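Long-range contacts in histidine kinase (Methanosarcina mazei, PDB 3LI9), which probably phosphorylates itself on histidine with ATP as a membrane-bound sensor kinase, of which this chain is the extracellular double-Cache sensing domain: residues A[17-22]-A[252-257]; A[34-39]-A[70-75]; A[104-109]-A[117-122]; A[135-140]-A[154-159]. One frame throughout, in Å; residues are numbered along the deposited sequence.

Contact 1: residues A[17-22]-A[252-257]; sequences KSIEMA and FYEPVK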
loop_
_atom_site.group_PDB
_atom_site.type_symbol
_atom_site.label_atom_id
_atom_site.label_comp_id
_atom_site.label_asym_id
_atom_site.label_seq_id
_atom_site.Cartn_x
_atom_site.Cartn_y
_atom_site.Cartn_z
ATOM N N LYS A 17 -21.124 -12.199 14.816
ATOM C CA LYS A 17 -19.870 -12.114 15.477
ATOM C C LYS A 17 -18.741 -12.115 14.457
ATOM O O LYS A 17 -17.673 -11.524 14.721
ATOM C CB LYS A 17 -19.689 -13.264 16.453
ATOM C CG LYS A 17 -18.249 -13.538 16.870
ATOM C CD LYS A 17 -18.214 -14.920 17.531
ATOM C CE LYS A 17 -16.853 -15.558 17.487
ATOM N NZ LYS A 17 -15.978 -15.146 18.649
ATOM N N SER A 18 -18.929 -12.866 13.355
ATOM C CA SER A 18 -17.827 -13.041 12.399
ATOM C C SER A 18 -17.669 -11.729 11.610
ATOM O O SER A 18 -16.511 -11.352 11.284
ATOM C CB SER A 18 -18.033 -14.283 11.448
ATOM O OG SER A 18 -17.865 -15.441 12.216
ATOM N N ILE A 19 -18.798 -11.077 11.294
ATOM C CA ILE A 19 -18.813 -9.802 10.542
ATOM C C ILE A 19 -18.033 -8.810 11.429
ATOM O O ILE A 19 -17.163 -8.096 10.956
ATOM C CB ILE A 19 -20.259 -9.312 10.327
ATOM C CG1 ILE A 19 -20.918 -10.217 9.272
ATOM C CG2 ILE A 19 -20.270 -7.934 9.849
ATOM C CD1 ILE A 19 -22.482 -9.836 9.062
ATOM N N GLU A 20 -18.326 -8.788 12.726
ATOM C CA GLU A 20 -17.678 -7.782 13.632
ATOM C C GLU A 20 -16.207 -8.111 13.785
ATOM O O GLU A 20 -15.402 -7.198 13.852
ATOM C CB GLU A 20 -18.280 -7.799 15.032
ATOM C CG GLU A 20 -19.674 -7.294 14.996
ATOM C CD GLU A 20 -19.755 -5.823 14.703
ATOM O OE1 GLU A 20 -18.796 -5.025 14.903
ATOM O OE2 GLU A 20 -20.813 -5.423 14.311
HETATM N N MSE A 21 -15.858 -9.394 13.838
HETATM C CA MSE A 21 -14.446 -9.778 13.890
HETATM C C MSE A 21 -13.660 -9.314 12.644
HETATM O O MSE A 21 -12.527 -8.806 12.744
HETATM C CB MSE A 21 -14.263 -11.319 13.998
HETATM C CG MSE A 21 -12.813 -11.606 14.228
HETATM SE SE MSE A 21 -12.723 -13.599 14.508
HETATM C CE MSE A 21 -13.064 -13.633 16.357
ATOM N N ALA A 22 -14.246 -9.574 11.476
ATOM C CA ALA A 22 -13.610 -9.159 10.201
ATOM C C ALA A 22 -13.457 -7.624 10.204
ATOM O O ALA A 22 -12.401 -7.121 9.741
ATOM C CB ALA A 22 -14.462 -9.571 9.012
ATOM N N PHE A 252 -16.173 -13.830 4.787
ATOM C CA PHE A 252 -16.592 -12.535 5.272
ATOM C C PHE A 252 -15.519 -11.511 4.887
ATOM O O PHE A 252 -14.316 -11.780 5.120
ATOM C CB PHE A 252 -16.715 -12.504 6.746
ATOM C CG PHE A 252 -17.746 -13.456 7.308
ATOM C CD1 PHE A 252 -19.025 -12.979 7.583
ATOM C CD2 PHE A 252 -17.377 -14.758 7.616
ATOM C CE1 PHE A 252 -19.992 -13.899 8.157
ATOM C CE2 PHE A 252 -18.294 -15.652 8.204
ATOM C CZ PHE A 252 -19.587 -15.217 8.437
ATOM N N TYR A 253 -15.915 -10.454 4.203
ATOM C CA TYR A 253 -14.872 -9.493 3.778
ATOM C C TYR A 253 -15.299 -8.110 4.270
ATOM O O TYR A 253 -16.486 -7.721 4.173
ATOM C CB TYR A 253 -14.626 -9.489 2.291
ATOM C CG TYR A 253 -15.904 -9.452 1.441
ATOM C CD1 TYR A 253 -16.443 -8.251 1.011
ATOM C CD2 TYR A 253 -16.599 -10.655 1.182
ATOM C CE1 TYR A 253 -17.637 -8.242 0.239
ATOM C CE2 TYR A 253 -17.797 -10.643 0.450
ATOM C CZ TYR A 253 -18.295 -9.490 -0.013
ATOM O OH TYR A 253 -19.512 -9.561 -0.722
ATOM N N GLU A 254 -14.328 -7.335 4.781
ATOM C CA GLU A 254 -14.665 -5.982 5.304
ATOM C C GLU A 254 -13.568 -5.047 4.860
ATOM O O GLU A 254 -12.383 -5.385 4.860
ATOM C CB GLU A 254 -14.762 -5.982 6.835
ATOM C CG GLU A 254 -16.026 -6.680 7.373
ATOM C CD GLU A 254 -17.270 -5.904 7.031
ATOM O OE1 GLU A 254 -17.231 -4.718 6.688
ATOM O OE2 GLU A 254 -18.329 -6.544 7.106
ATOM N N PRO A 255 -13.949 -3.845 4.372
ATOM C CA PRO A 255 -12.987 -2.951 3.776
ATOM C C PRO A 255 -12.030 -2.317 4.754
ATOM O O PRO A 255 -12.403 -1.981 5.884
ATOM C CB PRO A 255 -13.856 -1.868 3.120
ATOM C CG PRO A 255 -15.133 -1.908 3.876
ATOM C CD PRO A 255 -15.351 -3.363 4.239
ATOM N N VAL A 256 -10.826 -2.132 4.231
ATOM C CA VAL A 256 -9.768 -1.368 4.930
ATOM C C VAL A 256 -9.826 0.002 4.361
ATOM O O VAL A 256 -9.523 0.163 3.218
ATOM C CB VAL A 256 -8.419 -2.073 4.622
ATOM C CG1 VAL A 256 -7.233 -1.233 5.144
ATOM C CG2 VAL A 256 -8.423 -3.435 5.354
ATOM N N LYS A 257 -10.225 1.000 5.172
ATOM C CA LYS A 257 -10.591 2.348 4.698
ATOM C C LYS A 257 -9.492 2.957 3.831
ATOM O O LYS A 257 -9.769 3.583 2.830
ATOM C CB LYS A 257 -10.798 3.206 5.983
ATOM C CG LYS A 257 -11.404 4.528 5.811
ATOM C CD LYS A 257 -11.767 5.078 7.231
ATOM C CE LYS A 257 -12.161 6.526 7.135
ATOM N NZ LYS A 257 -10.947 7.282 6.707
#
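Ser18 sets its CB over one face of the Phe252 ring, and this CH-pi contact is the centre of the packing between helix 13-48 and strand 248-256. Ser18 CB stands 3.6 Å from the centroid of the Phe252 ring, 18° off the ring normal and displaced toward the CE2-CZ rim. The ring reaches the helix because CG lies anti to its own carbonyl carbon (chi1 -62°). Apolar contacts flank it: Ile19 crosses the ring at about a right angle, with CG1 3.8 Å from Phe252 CD1, and Ala22 CB lies 3.7 Å from Glu254 CG. Glu254 bends at its second torsion, which brings OE2 to 3.6 Å from Ile19 CG2, a van der Waals approach of a carboxylate oxygen to a methyl. Were Phe252 an alanine, Ser18 CB and Ile19 CG1 would probably face a gap where the ring had been. On its sheet the ring also meets His237, and Met272 of the C-terminal helix touches both Ser18 and Phe252. Alternate strand residues, Phe252 and Glu254, thus face a helix running at 35° to the strand, the packing of the long N-terminal helix on the four-stranded antiparallel sheet of a double-Cache (PDC) fold.

Contact 2: residues A[34-39]-A[70-75]; sequences EANQAI and PQLIGV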
loop_
_atom_site.group_PDB
_atom_site.type_symbol
_atom_site.label_atom_id
_atom_site.label_comp_id
_atom_site.label_asym_id
_atom_site.label_seq_id
_atom_site.Cartn_x
_atom_site.Cartn_y
_atom_site.Cartn_z
ATOM N N GLU A 34 -3.167 4.460 7.977
ATOM C CA GLU A 34 -3.520 5.854 8.094
ATOM C C GLU A 34 -2.257 6.609 8.617
ATOM O O GLU A 34 -2.017 7.763 8.253
ATOM C CB GLU A 34 -4.690 6.041 9.077
ATOM C CG GLU A 34 -5.956 5.380 8.569
ATOM C CD GLU A 34 -7.264 6.131 8.818
ATOM O OE1 GLU A 34 -7.303 7.297 9.247
ATOM O OE2 GLU A 34 -8.336 5.516 8.603
ATOM N N ALA A 35 -1.498 5.965 9.506
ATOM C CA ALA A 35 -0.279 6.657 10.015
ATOM C C ALA A 35 0.714 6.834 8.845
ATOM O O ALA A 35 1.303 7.955 8.678
ATOM C CB ALA A 35 0.387 5.858 11.199
ATOM N N ASN A 36 0.912 5.776 8.023
ATOM C CA ASN A 36 1.889 5.895 6.945
ATOM C C ASN A 36 1.467 6.911 5.910
ATOM O O ASN A 36 2.317 7.692 5.386
ATOM C CB ASN A 36 2.054 4.484 6.280
ATOM C CG ASN A 36 2.849 3.551 7.139
ATOM O OD1 ASN A 36 3.623 3.992 7.990
ATOM N ND2 ASN A 36 2.657 2.270 6.947
ATOM N N GLN A 37 0.172 6.975 5.634
ATOM C CA GLN A 37 -0.346 7.992 4.710
ATOM C C GLN A 37 -0.061 9.397 5.281
ATOM O O GLN A 37 0.338 10.331 4.483
ATOM C CB GLN A 37 -1.878 7.803 4.564
ATOM C CG GLN A 37 -2.626 8.873 3.764
ATOM C CD GLN A 37 -4.081 8.490 3.650
ATOM O OE1 GLN A 37 -4.843 8.460 4.638
ATOM N NE2 GLN A 37 -4.473 8.239 2.466
ATOM N N ALA A 38 -0.266 9.570 6.593
ATOM C CA ALA A 38 -0.079 10.908 7.229
ATOM C C ALA A 38 1.422 11.286 7.189
ATOM O O ALA A 38 1.728 12.485 7.115
ATOM C CB ALA A 38 -0.569 10.866 8.685
ATOM N N ILE A 39 2.347 10.316 7.160
ATOM C CA ILE A 39 3.789 10.667 7.113
ATOM C C ILE A 39 4.087 11.301 5.757
ATOM O O ILE A 39 4.664 12.403 5.653
ATOM C CB ILE A 39 4.643 9.421 7.258
ATOM C CG1 ILE A 39 4.477 8.861 8.701
ATOM C CG2 ILE A 39 6.188 9.782 6.990
ATOM C CD1 ILE A 39 5.155 7.475 8.913
ATOM N N PRO A 70 10.829 2.421 11.237
ATOM C CA PRO A 70 11.332 1.129 10.781
ATOM C C PRO A 70 10.313 0.362 9.933
ATOM O O PRO A 70 10.714 -0.619 9.287
ATOM C CB PRO A 70 11.640 0.340 12.075
ATOM C CG PRO A 70 11.376 1.269 13.218
ATOM C CD PRO A 70 10.700 2.572 12.686
ATOM N N GLN A 71 9.076 0.796 9.952
ATOM C CA GLN A 71 8.010 0.158 9.120
ATOM C C GLN A 71 8.134 0.602 7.679
ATOM O O GLN A 71 7.357 0.123 6.817
ATOM C CB GLN A 71 6.591 0.412 9.673
ATOM C CG GLN A 71 5.968 1.799 9.289
ATOM C CD GLN A 71 6.534 2.955 10.141
ATOM O OE1 GLN A 71 7.482 2.785 10.971
ATOM N NE2 GLN A 71 5.966 4.148 9.928
ATOM N N LEU A 72 8.985 1.628 7.434
ATOM C CA LEU A 72 9.227 2.111 6.033
ATOM C C LEU A 72 10.517 1.552 5.491
ATOM O O LEU A 72 11.482 1.315 6.244
ATOM C CB LEU A 72 9.318 3.640 5.972
ATOM C CG LEU A 72 8.118 4.428 6.560
ATOM C CD1 LEU A 72 8.324 5.921 6.418
ATOM C CD2 LEU A 72 6.767 4.001 5.879
ATOM N N ILE A 73 10.575 1.353 4.153
ATOM C CA ILE A 73 11.806 0.975 3.524
ATOM C C ILE A 73 12.346 2.065 2.552
ATOM O O ILE A 73 13.467 1.983 2.098
ATOM C CB ILE A 73 11.640 -0.395 2.787
ATOM C CG1 ILE A 73 12.995 -1.029 2.504
ATOM C CG2 ILE A 73 10.801 -0.228 1.465
ATOM C CD1 ILE A 73 12.867 -2.589 2.200
ATOM N N GLY A 74 11.521 3.055 2.257
ATOM C CA GLY A 74 11.941 4.122 1.405
ATOM C C GLY A 74 11.151 5.376 1.752
ATOM O O GLY A 74 9.986 5.326 2.142
ATOM N N VAL A 75 11.798 6.510 1.567
ATOM C CA VAL A 75 11.120 7.810 1.669
ATOM C C VAL A 75 11.727 8.650 0.534
ATOM O O VAL A 75 12.935 8.614 0.259
ATOM C CB VAL A 75 11.428 8.545 3.018
ATOM C CG1 VAL A 75 10.689 9.962 3.120
ATOM C CG2 VAL A 75 11.012 7.683 4.206
#
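Asn36 and Gln71 join the long N-terminal helix of the Cache (PDC) domain to the loop that leads into strand 74-79 of the larger sheet, and they do so through a side-chain amide pair. Gln71 NE2 donates to Asn36 OD1 at 3.0 Å, with an N-H...O angle of 168°. The acceptor lies almost in the amide plane of Gln71, and the donor comes in close to the direction of the Asn36 C=O bond. The two amides lie nearly in one plane (12° apart), their chains running in opposite senses. Gln71 attains this by folding back: its CG sits between the backbone N and the carbonyl carbon (chi1 82°), and a second bend at chi2 turns the amide toward the helix. Each end of the bond has a second partner close by in sequence, Gln32 NE2 for Asn36 OD1 and Asn69 OD1 for Gln71 NE2, which should restrain both amides from turning over.

Apolar groups border the polar pair. Ile39 CD1 stands 3.6 Å from Gln71 NE2 and 4.3 Å from Leu72 CD1, while the other Leu72 methyl, CD2, lies 3.8 Å from Asn36 OD1.

Beyond Leu72, Ile73 and Gly74 form a classic beta bulge opposite Asp170. Val171 of strand 162-172 touches both Asn36 and Leu72, and helix 55-67 supplies Ile65 against Ile39 and Leu66 against Leu72, so the contact sits between helices 13-48 and 55-67 and the sheet, near the start of strand 74-79.

Contact 3: residues A[104-109]-A[117-122]; sequences VPYCNK and EPLVHY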
loop_
_atom_site.group_PDB
_atom_site.type_symbol
_atom_site.label_atom_id
_atom_site.label_comp_id
_atom_site.label_asym_id
_atom_site.label_seq_id
_atom_site.Cartn_x
_atom_site.Cartn_y
_atom_site.Cartn_z
ATOM N N VAL A 104 14.880 14.283 -7.430
ATOM C CA VAL A 104 14.126 13.023 -7.382
ATOM C C VAL A 104 14.785 12.013 -6.409
ATOM O O VAL A 104 14.973 10.836 -6.750
ATOM C CB VAL A 104 13.942 12.407 -8.807
ATOM C CG1 VAL A 104 12.854 13.242 -9.632
ATOM C CG2 VAL A 104 15.289 12.294 -9.541
ATOM N N PRO A 105 15.144 12.470 -5.205
ATOM C CA PRO A 105 15.915 11.560 -4.312
ATOM C C PRO A 105 15.042 10.414 -3.737
ATOM O O PRO A 105 13.967 10.672 -3.172
ATOM C CB PRO A 105 16.447 12.496 -3.226
ATOM C CG PRO A 105 15.303 13.601 -3.109
ATOM C CD PRO A 105 14.872 13.786 -4.585
ATOM N N TYR A 106 15.551 9.178 -3.845
ATOM C CA TYR A 106 14.854 7.991 -3.285
ATOM C C TYR A 106 15.773 7.468 -2.190
ATOM O O TYR A 106 16.801 6.830 -2.480
ATOM C CB TYR A 106 14.638 6.946 -4.392
ATOM C CG TYR A 106 14.015 5.657 -3.891
ATOM C CD1 TYR A 106 12.888 5.695 -3.120
ATOM C CD2 TYR A 106 14.548 4.409 -4.239
ATOM C CE1 TYR A 106 12.248 4.476 -2.662
ATOM C CE2 TYR A 106 13.941 3.241 -3.791
ATOM C CZ TYR A 106 12.771 3.298 -3.044
ATOM O OH TYR A 106 12.179 2.164 -2.552
ATOM N N CYS A 107 15.459 7.795 -0.937
ATOM C CA CYS A 107 16.285 7.393 0.212
ATOM C C CYS A 107 15.708 6.065 0.694
ATOM O O CYS A 107 14.541 6.003 1.051
ATOM C CB CYS A 107 16.205 8.489 1.265
ATOM S SG CYS A 107 17.161 7.975 2.727
ATOM N N ASN A 108 16.510 5.007 0.631
ATOM C CA ASN A 108 15.969 3.653 0.908
ATOM C C ASN A 108 16.951 2.713 1.531
ATOM O O ASN A 108 18.156 2.928 1.470
ATOM C CB ASN A 108 15.424 3.039 -0.404
ATOM C CG ASN A 108 16.545 2.690 -1.374
ATOM O OD1 ASN A 108 17.020 3.543 -2.216
ATOM N ND2 ASN A 108 17.041 1.506 -1.237
ATOM N N LYS A 109 16.421 1.656 2.105
ATOM C CA LYS A 109 17.260 0.532 2.531
ATOM C C LYS A 109 16.890 -0.798 1.876
ATOM O O LYS A 109 17.053 -1.886 2.504
ATOM C CB LYS A 109 17.260 0.474 4.075
ATOM C CG LYS A 109 15.953 0.360 4.657
ATOM C CD LYS A 109 16.019 0.333 6.243
ATOM C CE LYS A 109 16.425 1.637 6.844
ATOM N NZ LYS A 109 16.030 1.566 8.326
ATOM N N GLU A 117 19.405 7.301 -4.061
ATOM C CA GLU A 117 19.617 7.181 -5.534
ATOM C C GLU A 117 18.448 7.872 -6.207
ATOM O O GLU A 117 17.421 8.046 -5.588
ATOM C CB GLU A 117 19.700 5.696 -5.974
ATOM C CG GLU A 117 18.585 4.788 -5.534
ATOM C CD GLU A 117 19.104 3.299 -5.425
ATOM O OE1 GLU A 117 18.534 2.586 -4.568
ATOM O OE2 GLU A 117 20.107 2.859 -6.163
ATOM N N PRO A 118 18.552 8.246 -7.491
ATOM C CA PRO A 118 17.326 8.844 -8.099
ATOM C C PRO A 118 16.136 7.860 -8.289
ATOM O O PRO A 118 16.347 6.671 -8.573
ATOM C CB PRO A 118 17.817 9.276 -9.513
ATOM C CG PRO A 118 19.121 8.473 -9.792
ATOM C CD PRO A 118 19.680 8.023 -8.437
ATOM N N LEU A 119 14.938 8.375 -8.174
ATOM C CA LEU A 119 13.729 7.663 -8.549
ATOM C C LEU A 119 13.873 7.375 -10.061
ATOM O O LEU A 119 14.585 8.112 -10.764
ATOM C CB LEU A 119 12.516 8.583 -8.412
ATOM C CG LEU A 119 12.154 8.853 -6.932
ATOM C CD1 LEU A 119 11.170 10.054 -6.915
ATOM C CD2 LEU A 119 11.483 7.556 -6.310
ATOM N N VAL A 120 13.170 6.328 -10.498
ATOM C CA VAL A 120 13.133 5.944 -11.948
ATOM C C VAL A 120 11.655 5.893 -12.345
ATOM O O VAL A 120 10.742 5.679 -11.481
ATOM C CB VAL A 120 13.950 4.615 -12.275
ATOM C CG1 VAL A 120 13.934 4.355 -13.741
ATOM C CG2 VAL A 120 15.406 4.792 -11.954
ATOM N N HIS A 121 11.362 6.149 -13.637
ATOM C CA HIS A 121 9.977 6.017 -14.141
ATOM C C HIS A 121 8.986 7.032 -13.624
ATOM O O HIS A 121 7.757 6.825 -13.662
ATOM C CB HIS A 121 9.444 4.608 -13.880
ATOM C CG HIS A 121 10.324 3.521 -14.433
ATOM N ND1 HIS A 121 10.923 3.605 -15.671
ATOM C CD2 HIS A 121 10.691 2.318 -13.919
ATOM C CE1 HIS A 121 11.645 2.520 -15.886
ATOM N NE2 HIS A 121 11.519 1.720 -14.840
ATOM N N TYR A 122 9.485 8.158 -13.102
ATOM C CA TYR A 122 8.566 9.128 -12.577
ATOM C C TYR A 122 7.698 9.765 -13.700
ATOM O O TYR A 122 6.598 10.299 -13.465
ATOM C CB TYR A 122 9.346 10.180 -11.776
ATOM C CG TYR A 122 10.605 10.651 -12.391
ATOM C CD1 TYR A 122 10.591 11.642 -13.374
ATOM C CD2 TYR A 122 11.841 10.121 -11.990
ATOM C CE1 TYR A 122 11.783 12.065 -13.937
ATOM C CE2 TYR A 122 13.027 10.562 -12.515
ATOM C CZ TYR A 122 12.983 11.534 -13.492
ATOM O OH TYR A 122 14.126 11.950 -14.052
#
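Val104 O accepts the backbone N-H of Leu119 at 2.8 Å, a nearly straight bond with an N-H...O angle of 164°. The same oxygen also receives a CA-H...O contact from Pro118 CA at 3.4 Å. Two residues along, Tyr106 and Glu117 form an antiparallel hydrogen-bonded pair: Tyr106 N gives to Glu117 O at 2.8 Å, and Glu117 N returns a bond to Tyr106 O. Between the two bonded positions, Pro105 and Pro118 form a non-hydrogen-bonded pair whose side chains diverge. These bonds close the beta hairpin of strands 105-108 and 115-118 in the antiparallel sheet of the Cache domain. Past the strand end, side chains take over. Val104 CG1 stands over one face of the Tyr122 ring, 4.1 Å from the ring centroid and 16° off the normal, while its other methyl, CG2, packs at 3.9 Å against Pro118 CB. Leu119 CD2 reaches Tyr106 CB at 3.7 Å, the two side chains crossing at about a right angle. With CG anti to the backbone N (chi1 176°), the Tyr106 ring runs from this contact toward Asp170, whose OD2 is hydrogen-bonded to its OH. A buffer molecule, probably from the crystallisation liquor, lies close to the Tyr106 side chain and is hydrogen-bonded by Val120 N. The phenol of Tyr122 is held by Asp98 OD2.

Contact 4: residues A[135-140]-A[154-159]; sequences GKDTLT and DSPIFK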
loop_
_atom_site.group_PDB
_atom_site.type_symbol
_atom_site.label_atom_id
_atom_site.label_comp_id
_atom_site.label_asym_id
_atom_site.label_seq_id
_atom_site.Cartn_x
_atom_site.Cartn_y
_atom_site.Cartn_z
ATOM N N GLY A 135 -4.387 15.172 -8.506
ATOM C CA GLY A 135 -4.159 16.067 -7.389
ATOM C C GLY A 135 -4.503 15.468 -6.049
ATOM O O GLY A 135 -4.584 16.206 -5.086
ATOM N N LYS A 136 -4.661 14.137 -5.926
ATOM C CA LYS A 136 -5.022 13.550 -4.647
ATOM C C LYS A 136 -3.919 12.592 -4.015
ATOM O O LYS A 136 -3.129 12.039 -4.732
ATOM C CB LYS A 136 -6.316 12.756 -4.810
ATOM C CG LYS A 136 -7.519 13.649 -5.298
ATOM C CD LYS A 136 -8.555 13.862 -4.154
ATOM C CE LYS A 136 -9.542 15.054 -4.430
ATOM N NZ LYS A 136 -10.737 14.969 -3.549
ATOM N N ASP A 137 -3.875 12.447 -2.704
ATOM C CA ASP A 137 -3.042 11.377 -2.073
ATOM C C ASP A 137 -3.400 10.018 -2.678
ATOM O O ASP A 137 -4.601 9.699 -2.843
ATOM C CB ASP A 137 -3.311 11.368 -0.555
ATOM C CG ASP A 137 -3.069 12.699 0.035
ATOM O OD1 ASP A 137 -1.985 13.248 -0.260
ATOM O OD2 ASP A 137 -3.987 13.271 0.712
ATOM N N THR A 138 -2.403 9.190 -2.993
ATOM C CA THR A 138 -2.627 7.889 -3.625
ATOM C C THR A 138 -1.914 6.763 -2.911
ATOM O O THR A 138 -0.948 7.007 -2.192
ATOM C CB THR A 138 -2.211 7.941 -5.093
ATOM O OG1 THR A 138 -0.775 7.971 -5.191
ATOM C CG2 THR A 138 -2.751 9.210 -5.684
ATOM N N LEU A 139 -2.417 5.546 -3.097
ATOM C CA LEU A 139 -1.820 4.364 -2.618
ATOM C C LEU A 139 -1.781 3.410 -3.815
ATOM O O LEU A 139 -2.843 3.110 -4.429
ATOM C CB LEU A 139 -2.654 3.795 -1.470
ATOM C CG LEU A 139 -2.300 2.445 -0.963
ATOM C CD1 LEU A 139 -0.955 2.434 -0.244
ATOM C CD2 LEU A 139 -3.406 2.011 0.031
ATOM N N THR A 140 -0.575 2.961 -4.157
ATOM C CA THR A 140 -0.438 2.029 -5.305
ATOM C C THR A 140 -1.028 0.661 -4.929
ATOM O O THR A 140 -1.213 0.268 -3.754
ATOM C CB THR A 140 1.076 1.788 -5.640
ATOM O OG1 THR A 140 1.676 1.072 -4.544
ATOM C CG2 THR A 140 1.755 3.136 -5.948
ATOM N N ASP A 154 1.687 8.112 -1.800
ATOM C CA ASP A 154 2.268 9.296 -2.438
ATOM C C ASP A 154 1.321 10.466 -2.279
ATOM O O ASP A 154 0.133 10.322 -2.466
ATOM C CB ASP A 154 2.513 9.055 -3.925
ATOM C CG ASP A 154 3.423 7.875 -4.147
ATOM O OD1 ASP A 154 4.651 8.090 -4.029
ATOM O OD2 ASP A 154 2.943 6.702 -4.327
ATOM N N SER A 155 1.881 11.623 -1.974
ATOM C CA SER A 155 1.039 12.852 -1.830
ATOM C C SER A 155 1.603 13.970 -2.665
ATOM O O SER A 155 2.812 14.157 -2.752
ATOM C CB SER A 155 1.076 13.380 -0.377
ATOM O OG SER A 155 0.430 12.517 0.509
ATOM N N PRO A 156 0.710 14.696 -3.367
ATOM C CA PRO A 156 1.169 15.777 -4.184
ATOM C C PRO A 156 1.650 16.986 -3.363
ATOM O O PRO A 156 1.052 17.311 -2.337
ATOM C CB PRO A 156 -0.102 16.127 -5.044
ATOM C CG PRO A 156 -1.260 15.764 -4.114
ATOM C CD PRO A 156 -0.765 14.479 -3.432
ATOM N N ILE A 157 2.669 17.674 -3.896
ATOM C CA ILE A 157 3.274 18.909 -3.320
ATOM C C ILE A 157 2.756 20.035 -4.196
ATOM O O ILE A 157 3.019 20.041 -5.417
ATOM C CB ILE A 157 4.751 18.899 -3.472
ATOM C CG1 ILE A 157 5.337 17.696 -2.633
ATOM C CG2 ILE A 157 5.337 20.196 -2.955
ATOM C CD1 ILE A 157 6.959 17.508 -2.883
ATOM N N PHE A 158 1.970 20.914 -3.607
ATOM C CA PHE A 158 1.372 22.048 -4.411
ATOM C C PHE A 158 2.033 23.300 -3.951
ATOM O O PHE A 158 1.969 23.641 -2.733
ATOM C CB PHE A 158 -0.129 22.139 -4.183
ATOM C CG PHE A 158 -0.889 21.096 -4.872
ATOM C CD1 PHE A 158 -1.179 21.264 -6.235
ATOM C CD2 PHE A 158 -1.397 19.985 -4.204
ATOM C CE1 PHE A 158 -1.953 20.279 -6.970
ATOM C CE2 PHE A 158 -2.183 19.009 -4.939
ATOM C CZ PHE A 158 -2.385 19.157 -6.330
ATOM N N LYS A 159 2.659 24.013 -4.887
ATOM C CA LYS A 159 3.369 25.292 -4.609
ATOM C C LYS A 159 2.757 26.324 -5.565
ATOM O O LYS A 159 2.600 26.033 -6.771
ATOM C CB LYS A 159 4.863 25.150 -4.935
ATOM C CG LYS A 159 5.598 24.259 -3.969
ATOM C CD LYS A 159 7.017 23.878 -4.485
ATOM C CE LYS A 159 7.963 24.967 -4.208
ATOM N NZ LYS A 159 9.365 24.484 -4.461
#
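Asp137 and Ser155 meet through their side chains beside the short antiparallel pairing of strands 138-139 and 148-159. Ser155 OG donates to Asp137 OD1 at 2.6 Å, reaching the oxygen from above the carboxylate plane, 46° out of it. Asp137 carries CG anti to its carbonyl carbon (chi1 -55°), and Ser155 places OG likewise (chi1 -68°), two turns that bring the groups together. The other carboxylate oxygen, OD2, forms a salt bridge with Arg41 of helix 13-48.

Next to them, Thr138 and Asp154 form a hydrogen-bonded pair, with Thr138 N giving to Asp154 O at 2.8 Å and Asp154 N to Thr138 O at 2.9 Å. Their side chains share a face of the sheet and cross: Thr138 OG1, held between backbone N and carbonyl carbon, lies 3.7 Å from Asp154 CB, whose CG points anti to its carbonyl carbon. The carboxylate of Asp154 finds its partners in Tyr76 OH and Ser152 OG. Farther along, Pro156 CG rests 3.5 Å from Gly135 O. Gly135, with positive phi, lets the Phe158 ring edge come in close, CZ 3.7 Å from Gly135 CA.

Ser155 OG and the Arg41 guanidinium would probably each lose a mate if Asp137 were an alanine. Bonded to both, the carboxylate ties the segment after helix 126-134 to strand 148-159 and to the N-terminal helix, and the arginine's charge is likely to stabilise its ionised form.

From the N terminus, helix 13-48 first supplies residues 17-22, whose partner strand comes only near the end of the chain; contact 1 thus closes a loop of 229 intervening residues, and the other three contacts nest inside it. Farther along the same helix, contact 2 closes a short loop over helix 55-67. Contacts 3 and 4 then follow in series, and none of the loops cross. Contacts 2, 3 and 4 reach one sheet, where strands 74-79 and 105-108 are neighbours: Val75 N lies 2.8 Å from Cys107 O, a probable hydrogen bond. Contact 1 serves the separate four-stranded sheet, its centre about 37 Å from that of contact 3, so the long helix links both sheets.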